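Local coordinates for protein NADP-dependent 2-hydroxyacid dehydrogenase (Rhizobium etli, PDB 4XCV) that probably catalyses the NADPH-dependent interconversion of 2-oxoacids and D-2-hydroxyacids, binding the cofactor in a Rossmann-type domain, at residues Lys174-Glu177 / Gly178-Thr181; Gly209-Asp212 / Ser213-Lys217. One frame throughout, in Å; residues are numbered along the deposited sequence. Where two conformers were deposited one is given.

How the contacts relate
Both contacts are local, within one continuous run of chain each, inside the NAD-binding domain, at different places round its parallel sheet. Contact 1 (174-181) is the loop and type II turn that lead into strand 180-182, an outermost strand of that sheet. Contact 2 (209-217) is the N-capped start of helix 213-216, in the connection between strands 196-199 and 229-232. Their centres lie 25 Å apart and their nearest atoms about 14 Å apart, so they do not touch. NADPH relates them. Lys174 of contact 1 grips the 2'-phosphate, whereas the Phe210 side chain of contact 2 stays about 6 Å from the cofactor.

Contact 1 (Lys174-Glu177 / Gly178-Thr181); sequences KTIE and GVET. With NDP (NADPH dihydro-nicotinamide-adenine-dinucleotide phosphate), chain B.
The hydroxyl of Thr181 donates a hydrogen bond to the carbonyl of Lys174, and OG1 lies only 2.5 Å from that O, a very short bond. It ties the two arms of a type II beta turn, Ile176 to Val179, in the loop entering an edge strand of the Rossmann-type sheet. OG1 sits between the backbone N and the carbonyl carbon of its own residue (chi1 52°), and this places it facing the other arm. Nearer the bend, Val179 N donates to Ile176 O at 3.2 Å, from above the carbonyl plane. A water lies between the arms. It accepts from Ile176 N and donates to Val179 O and Thr181 OG1, so the threonine hydroxyl has partners on both its donor and acceptor sides. Gly178 takes the turn position with positive phi, where a side chain would clash with Glu177 O.

The Lys174 side chain leaves the turn for the cofactor. Its chain bends at chi2 and chi4, and NZ donates to NDP O3X of the 2'-phosphate at 2.8 Å and weakly to O1X at 3.3 Å. NZ also donates to Thr172 O. This phosphate distinguishes NADPH from NADH, so the lysine probably favours NADPH.

Val179 is buried against Val156 and Lys160 of helix 150-162. The side chains of Ile176 and Thr181 cross at about a right angle, CD1 of Ile176 lying 4.2 Å from CG2 of Thr181. Ile176 and Val179 meet obliquely through their CG2 methyls, 3.8 Å apart.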
ATOM      1  N   LYS A 174       4.122  -6.829 -24.358  1.00 15.59           N
ATOM      2  CA  LYS A 174       3.628  -8.033 -23.648  1.00 17.94           C
ATOM      3  C   LYS A 174       2.147  -8.228 -23.863  1.00 19.85           C
ATOM      4  O   LYS A 174       1.385  -7.298 -24.235  1.00 22.87           O
ATOM      5  CB  LYS A 174       3.849  -7.887 -22.161  1.00 19.37           C
ATOM      6  CG  LYS A 174       5.261  -7.706 -21.828  1.00 19.62           C
ATOM      7  CD  LYS A 174       6.088  -8.945 -22.098  1.00 20.87           C
ATOM      8  CE  LYS A 174       7.560  -8.636 -21.934  1.00 21.93           C
ATOM      9  NZ  LYS A 174       8.129  -8.204 -23.260  1.00 20.34           N
ATOM     10  N   THR A 175       1.664  -9.432 -23.638  1.00 19.50           N
ATOM     11  CA  THR A 175       0.247  -9.613 -23.544  1.00 20.84           C
ATOM     12  C   THR A 175      -0.072  -9.898 -22.063  1.00 20.90           C
ATOM     13  O   THR A 175       0.425 -10.855 -21.485  1.00 22.80           O
ATOM     14  CB  THR A 175      -0.234 -10.738 -24.488  1.00 23.20           C
ATOM     15  OG1 THR A 175       0.109 -10.395 -25.839  1.00 24.99           O
ATOM     16  CG2 THR A 175      -1.713 -10.903 -24.416  1.00 25.70           C
ATOM     17  N   ILE A 176      -0.875  -9.034 -21.465  1.00 19.39           N
ATOM     18  CA  ILE A 176      -1.258  -9.162 -20.032  1.00 18.61           C
ATOM     19  C   ILE A 176      -2.757  -8.892 -20.003  1.00 19.56           C
ATOM     20  O   ILE A 176      -3.200  -7.800 -20.329  1.00 19.01           O
ATOM     21  CB  ILE A 176      -0.524  -8.133 -19.119  1.00 17.35           C
ATOM     22  CG1 ILE A 176       1.003  -8.302 -19.179  1.00 17.60           C
ATOM     23  CG2 ILE A 176      -1.062  -8.252 -17.676  1.00 16.94           C
ATOM     24  CD1 ILE A 176       1.793  -7.277 -18.420  1.00 17.47           C
ATOM     25  N   GLU A 177      -3.569  -9.866 -19.562  1.00 22.58           N
ATOM     26  CA  GLU A 177      -5.024  -9.635 -19.523  1.00 25.12           C
ATOM     27  C   GLU A 177      -5.448  -8.478 -18.668  1.00 23.72           C
ATOM     28  O   GLU A 177      -4.996  -8.335 -17.540  1.00 23.21           O
ATOM     29  CB  GLU A 177      -5.742 -10.915 -19.060  1.00 30.26           C
ATOM     30  CG  GLU A 177      -7.273 -10.852 -19.211  1.00 35.18           C
ATOM     31  CD  GLU A 177      -7.780 -11.225 -20.606  1.00 41.09           C
ATOM     32  OE1 GLU A 177      -7.085 -10.968 -21.621  1.00 46.81           O
ATOM     33  OE2 GLU A 177      -8.900 -11.793 -20.692  1.00 50.45           O
ATOM     34  N   GLY A 178      -6.317  -7.612 -19.191  1.00 22.46           N
ATOM     35  CA  GLY A 178      -6.793  -6.452 -18.446  1.00 22.34           C
ATOM     36  C   GLY A 178      -5.911  -5.243 -18.369  1.00 20.96           C
ATOM     37  O   GLY A 178      -6.223  -4.284 -17.661  1.00 22.85           O
ATOM     38  N   VAL A 179      -4.767  -5.300 -19.069  1.00 19.91           N
ATOM     39  CA  VAL A 179      -3.776  -4.273 -19.005  1.00 17.93           C
ATOM     40  C   VAL A 179      -3.370  -3.934 -20.420  1.00 16.64           C
ATOM     41  O   VAL A 179      -2.869  -4.786 -21.146  1.00 18.50           O
ATOM     42  CB  VAL A 179      -2.546  -4.771 -18.208  1.00 16.64           C
ATOM     43  CG1 VAL A 179      -1.449  -3.750 -18.195  1.00 15.13           C
ATOM     44  CG2 VAL A 179      -2.953  -5.128 -16.775  1.00 17.27           C
ATOM     45  N   GLU A 180      -3.621  -2.695 -20.823  0.50 16.18           N
ATOM     46  CA  GLU A 180      -3.167  -2.221 -22.133  1.00 15.58           C
ATOM     47  C   GLU A 180      -1.633  -2.196 -22.078  0.50 14.15           C
ATOM     48  O   GLU A 180      -1.052  -1.742 -21.090  0.50 13.20           O
ATOM     49  CB  GLU A 180      -3.701  -0.830 -22.415  0.50 16.90           C
ATOM     50  CG  GLU A 180      -5.204  -0.712 -22.617  0.50 18.64           C
ATOM     51  CD  GLU A 180      -5.566   0.685 -23.082  0.50 19.69           C
ATOM     52  OE1 GLU A 180      -5.783   1.599 -22.234  0.50 22.11           O
ATOM     53  OE2 GLU A 180      -5.608   0.880 -24.316  0.50 22.02           O
ATOM     54  N   THR A 181      -0.995  -2.735 -23.117  1.00 13.45           N
ATOM     55  CA  THR A 181       0.470  -2.800 -23.170  1.00 12.70           C
ATOM     56  C   THR A 181       0.973  -2.275 -24.489  1.00 12.35           C
ATOM     57  O   THR A 181       0.349  -2.473 -25.543  1.00 12.39           O
ATOM     58  CB  THR A 181       0.962  -4.247 -22.970  1.00 13.21           C
ATOM     59  OG1 THR A 181       0.298  -5.103 -23.878  1.00 14.99           O
ATOM     60  CG2 THR A 181       0.756  -4.693 -21.513  1.00 12.91           C
TER
HETATM   61  PA  NDP B 401      13.888  -7.935 -16.424  1.00 10.13           P
HETATM   62  O1A NDP B 401      13.094  -9.142 -16.032  1.00 10.59           O
HETATM   63  O2A NDP B 401      15.146  -8.079 -17.256  1.00 11.81           O
HETATM   64  O5B NDP B 401      12.875  -6.943 -17.164  1.00  9.86           O
HETATM   65  C5B NDP B 401      13.388  -5.760 -17.786  1.00 10.21           C
HETATM   66  C4B NDP B 401      12.226  -5.075 -18.464  1.00  9.66           C
HETATM   67  O4B NDP B 401      12.694  -3.830 -18.976  1.00  9.81           O
HETATM   68  C3B NDP B 401      11.681  -5.881 -19.619  1.00  9.27           C
HETATM   69  O3B NDP B 401      10.247  -5.740 -19.694  1.00  9.61           O
HETATM   70  C2B NDP B 401      12.351  -5.202 -20.784  1.00  9.45           C
HETATM   71  O2B NDP B 401      11.638  -5.294 -22.048  1.00 10.19           O
HETATM   72  C1B NDP B 401      12.344  -3.746 -20.324  1.00  9.23           C
HETATM   73  N9A NDP B 401      13.302  -2.906 -21.045  1.00  9.95           N
HETATM   74  C8A NDP B 401      14.637  -3.089 -21.061  1.00 10.27           C
HETATM   75  N7A NDP B 401      15.199  -2.183 -21.919  1.00 10.85           N
HETATM   76  C5A NDP B 401      14.165  -1.471 -22.460  1.00 10.80           C
HETATM   77  C6A NDP B 401      14.087  -0.476 -23.433  1.00 11.96           C
HETATM   78  N6A NDP B 401      15.183   0.039 -23.992  1.00 14.36           N
HETATM   79  N1A NDP B 401      12.876  -0.009 -23.758  1.00 12.10           N
HETATM   80  C2A NDP B 401      11.762  -0.500 -23.173  1.00 11.26           C
HETATM   81  N3A NDP B 401      11.755  -1.466 -22.239  1.00 10.68           N
HETATM   82  C4A NDP B 401      12.985  -1.917 -21.910  1.00 10.42           C
HETATM   83  O3  NDP B 401      14.308  -7.100 -15.116  1.00 10.10           O
HETATM   84  PN  NDP B 401      13.633  -7.080 -13.657  1.00 10.01           P
HETATM   85  O1N NDP B 401      12.183  -6.784 -13.848  1.00  9.85           O
HETATM   86  O2N NDP B 401      13.953  -8.288 -12.913  1.00 11.10           O
HETATM   87  O5D NDP B 401      14.417  -5.887 -12.986  1.00 10.24           O
HETATM   88  C5D NDP B 401      14.420  -4.583 -13.584  1.00 10.87           C
HETATM   89  C4D NDP B 401      15.575  -3.801 -12.947  1.00 11.16           C
HETATM   90  O4D NDP B 401      15.265  -3.483 -11.597  1.00 10.95           O
HETATM   91  C3D NDP B 401      16.881  -4.540 -12.842  1.00 12.09           C
HETATM   92  O3D NDP B 401      17.624  -4.472 -14.072  1.00 14.52           O
HETATM   93  C2D NDP B 401      17.597  -3.855 -11.690  1.00 12.13           C
HETATM   94  O2D NDP B 401      18.476  -2.829 -12.212  1.00 16.05           O
HETATM   95  C1D NDP B 401      16.497  -3.166 -10.935  1.00 10.88           C
HETATM   96  N1N NDP B 401      16.329  -3.572  -9.537  1.00 10.24           N
HETATM   97  C2N NDP B 401      16.297  -2.632  -8.539  1.00 11.17           C
HETATM   98  C3N NDP B 401      16.245  -2.986  -7.234  1.00 12.05           C
HETATM   99  C7N NDP B 401      16.168  -2.021  -6.168  1.00 14.49           C
HETATM  100  O7N NDP B 401      16.491  -2.420  -5.024  1.00 21.82           O
HETATM  101  N7N NDP B 401      15.754  -0.778  -6.333  1.00 12.74           N
HETATM  102  C4N NDP B 401      16.141  -4.413  -6.860  1.00 11.78           C
HETATM  103  C5N NDP B 401      16.146  -5.310  -8.001  1.00 11.23           C
HETATM  104  C6N NDP B 401      16.263  -4.938  -9.256  1.00 11.02           C
HETATM  105  P2B NDP B 401      11.327  -6.751 -22.687  1.00 10.69           P
HETATM  106  O1X NDP B 401      10.837  -6.463 -24.069  1.00 12.16           O
HETATM  107  O2X NDP B 401      12.646  -7.505 -22.653  1.00 12.34           O
HETATM  108  O3X NDP B 401      10.353  -7.410 -21.800  1.00 12.18           O
HETATM  109  O   HOH W   1      -1.830  -6.719 -22.874  1.00 18.77           O

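Contact 2 (Gly209-Asp212 / Ser213-Lys217); sequences GFYD and SELFK
Asp212 is the N-cap of helix 213-216, and its OD1 accepts from Leu215 N at 3.1 Å in a nearly straight bond (164°). The carboxylate turns over the start of the helix, CG lying between the backbone N and the carbonyl carbon (chi1 64°). Asp212 O accepts from Phe216 N at 3.0 Å, opening the helical bonding. That same oxygen lies over one face of the Phe216 ring, 3.2 Å above its plane and offset toward the rim. CZ of the ring is 4.1 Å from Tyr211 CB. With an alanine in place of Phe216, the side of Tyr211 CB would probably be left with a gap and the Asp212 carbonyl would lose its aromatic cover.

Leu215 CD1 makes a CH-pi contact over a face of Phe210, 4.1 Å from the ring centroid, and also touches Tyr211 CD1. Phe230 meets the rings of both Tyr211 and Phe216, and Ile244 and Ala247 of helix 241-250 pack on Phe216.

Asp212 OD2 accepts a hydrogen bond from a water that also donates to Glu214 OE1, linking two acids whose charged atoms are not in contact. The carboxylate cap faces the amide end of the helix, whose partial positive charge would probably favour an ionised Asp212.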
ATOM      1  N   GLY A 209      19.875   8.223 -18.565  1.00 15.47           N
ATOM      2  CA  GLY A 209      19.350   9.588 -18.700  1.00 15.95           C
ATOM      3  C   GLY A 209      18.008   9.672 -19.394  1.00 16.09           C
ATOM      4  O   GLY A 209      17.681  10.687 -20.027  1.00 18.03           O
ATOM      5  N   PHE A 210      17.237   8.620 -19.250  1.00 15.05           N
ATOM      6  CA  PHE A 210      15.967   8.450 -19.941  1.00 15.58           C
ATOM      7  C   PHE A 210      14.848   9.287 -19.325  1.00 14.56           C
ATOM      8  O   PHE A 210      14.006   9.862 -20.056  1.00 14.88           O
ATOM      9  CB  PHE A 210      15.678   6.949 -19.920  1.00 15.99           C
ATOM     10  CG  PHE A 210      14.385   6.562 -20.537  1.00 17.31           C
ATOM     11  CD1 PHE A 210      14.231   6.545 -21.885  1.00 20.53           C
ATOM     12  CD2 PHE A 210      13.335   6.214 -19.729  1.00 18.56           C
ATOM     13  CE1 PHE A 210      12.990   6.176 -22.440  1.00 21.84           C
ATOM     14  CE2 PHE A 210      12.142   5.856 -20.247  1.00 19.09           C
ATOM     15  CZ  PHE A 210      11.953   5.859 -21.617  1.00 19.03           C
ATOM     16  N   TYR A 211      14.802   9.336 -17.997  1.00 13.20           N
ATOM     17  CA  TYR A 211      13.771  10.074 -17.301  1.00 13.32           C
ATOM     18  C   TYR A 211      14.260  11.516 -17.109  1.00 14.03           C
ATOM     19  O   TYR A 211      14.963  11.840 -16.146  1.00 14.13           O
ATOM     20  CB  TYR A 211      13.431   9.412 -15.975  1.00 12.40           C
ATOM     21  CG  TYR A 211      13.040   7.960 -16.008  1.00 11.61           C
ATOM     22  CD1 TYR A 211      11.876   7.506 -16.642  1.00 11.68           C
ATOM     23  CD2 TYR A 211      13.817   7.030 -15.371  1.00 11.46           C
ATOM     24  CE1 TYR A 211      11.529   6.176 -16.596  1.00 11.77           C
ATOM     25  CE2 TYR A 211      13.467   5.675 -15.329  1.00 11.20           C
ATOM     26  CZ  TYR A 211      12.311   5.274 -15.943  1.00 11.49           C
ATOM     27  OH  TYR A 211      11.947   3.942 -15.897  1.00 11.37           O
ATOM     28  N   ASP A 212      13.864  12.372 -18.066  1.00 14.45           N
ATOM     29  CA  ASP A 212      14.333  13.736 -18.138  1.00 15.79           C
ATOM     30  C   ASP A 212      13.183  14.706 -18.296  1.00 15.87           C
ATOM     31  O   ASP A 212      12.024  14.344 -18.322  1.00 14.87           O
ATOM     32  CB  ASP A 212      15.396  13.898 -19.235  1.00 17.26           C
ATOM     33  CG  ASP A 212      14.878  13.641 -20.630  1.00 18.36           C
ATOM     34  OD1 ASP A 212      13.662  13.459 -20.816  1.00 17.82           O
ATOM     35  OD2 ASP A 212      15.746  13.598 -21.574  1.00 21.37           O
ATOM     36  N   SER A 213      13.529  15.990 -18.357  1.00 16.90           N
ATOM     37  CA  SER A 213      12.521  17.038 -18.505  0.50 17.60           C
ATOM     38  C   SER A 213      11.534  16.779 -19.629  1.00 17.86           C
ATOM     39  O   SER A 213      10.353  16.935 -19.452  1.00 17.48           O
ATOM     40  CB  SER A 213      13.175  18.421 -18.723  0.50 18.92           C
ATOM     41  OG  SER A 213      13.929  18.840 -17.595  0.50 19.25           O
ATOM     42  N   GLU A 214      12.038  16.409 -20.793  1.00 18.79           N
ATOM     43  CA  GLU A 214      11.175  16.173 -21.939  1.00 20.28           C
ATOM     44  C   GLU A 214      10.159  15.038 -21.658  1.00 18.52           C
ATOM     45  O   GLU A 214       8.974  15.142 -22.025  1.00 17.92           O
ATOM     46  CB  GLU A 214      12.032  15.765 -23.135  1.00 23.31           C
ATOM     47  CG  GLU A 214      11.249  15.552 -24.422  1.00 27.18           C
ATOM     48  CD  GLU A 214      12.107  15.026 -25.585  1.00 32.86           C
ATOM     49  OE1 GLU A 214      13.346  15.230 -25.570  1.00 37.37           O
ATOM     50  OE2 GLU A 214      11.534  14.432 -26.541  1.00 37.61           O
ATOM     51  N   LEU A 215      10.632  13.956 -21.036  1.00 17.41           N
ATOM     52  CA  LEU A 215       9.737  12.855 -20.696  1.00 16.05           C
ATOM     53  C   LEU A 215       8.663  13.310 -19.697  1.00 15.36           C
ATOM     54  O   LEU A 215       7.489  13.005 -19.843  1.00 15.07           O
ATOM     55  CB  LEU A 215      10.548  11.680 -20.165  1.00 15.28           C
ATOM     56  CG  LEU A 215       9.751  10.442 -19.781  1.00 14.40           C
ATOM     57  CD1 LEU A 215      10.527   9.183 -20.128  1.00 14.51           C
ATOM     58  CD2 LEU A 215       9.350  10.441 -18.325  1.00 13.84           C
ATOM     59  N   PHE A 216       9.058  14.056 -18.661  1.00 15.00           N
ATOM     60  CA  PHE A 216       8.091  14.446 -17.635  1.00 14.84           C
ATOM     61  C   PHE A 216       6.985  15.335 -18.185  1.00 15.50           C
ATOM     62  O   PHE A 216       5.833  15.237 -17.773  1.00 15.72           O
ATOM     63  CB  PHE A 216       8.761  15.160 -16.456  1.00 14.91           C
ATOM     64  CG  PHE A 216       9.830  14.338 -15.758  1.00 14.59           C
ATOM     65  CD1 PHE A 216       9.664  12.994 -15.515  1.00 14.10           C
ATOM     66  CD2 PHE A 216      11.008  14.932 -15.367  1.00 15.29           C
ATOM     67  CE1 PHE A 216      10.655  12.265 -14.894  1.00 13.60           C
ATOM     68  CE2 PHE A 216      12.002  14.216 -14.757  1.00 14.62           C
ATOM     69  CZ  PHE A 216      11.819  12.865 -14.519  1.00 13.86           C
ATOM     70  N   LYS A 217       7.357  16.169 -19.158  1.00 16.36           N
ATOM     71  CA  LYS A 217       6.372  17.042 -19.823  1.00 17.70           C
ATOM     72  C   LYS A 217       5.380  16.285 -20.691  1.00 17.15           C
ATOM     73  O   LYS A 217       4.389  16.894 -21.140  1.00 19.67           O
ATOM     74  CB  LYS A 217       7.076  18.129 -20.634  1.00 20.08           C
ATOM     75  CG  LYS A 217       7.734  19.208 -19.785  1.00 22.63           C
ATOM     76  CD  LYS A 217       8.592  20.105 -20.637  1.00 26.07           C
ATOM     77  CE  LYS A 217       9.607  20.859 -19.814  1.00 28.93           C
ATOM     78  NZ  LYS A 217       9.058  21.475 -18.581  1.00 30.48           N
TER
HETATM   79  O   HOH W   2      15.551  15.418 -23.738  1.00 36.25           O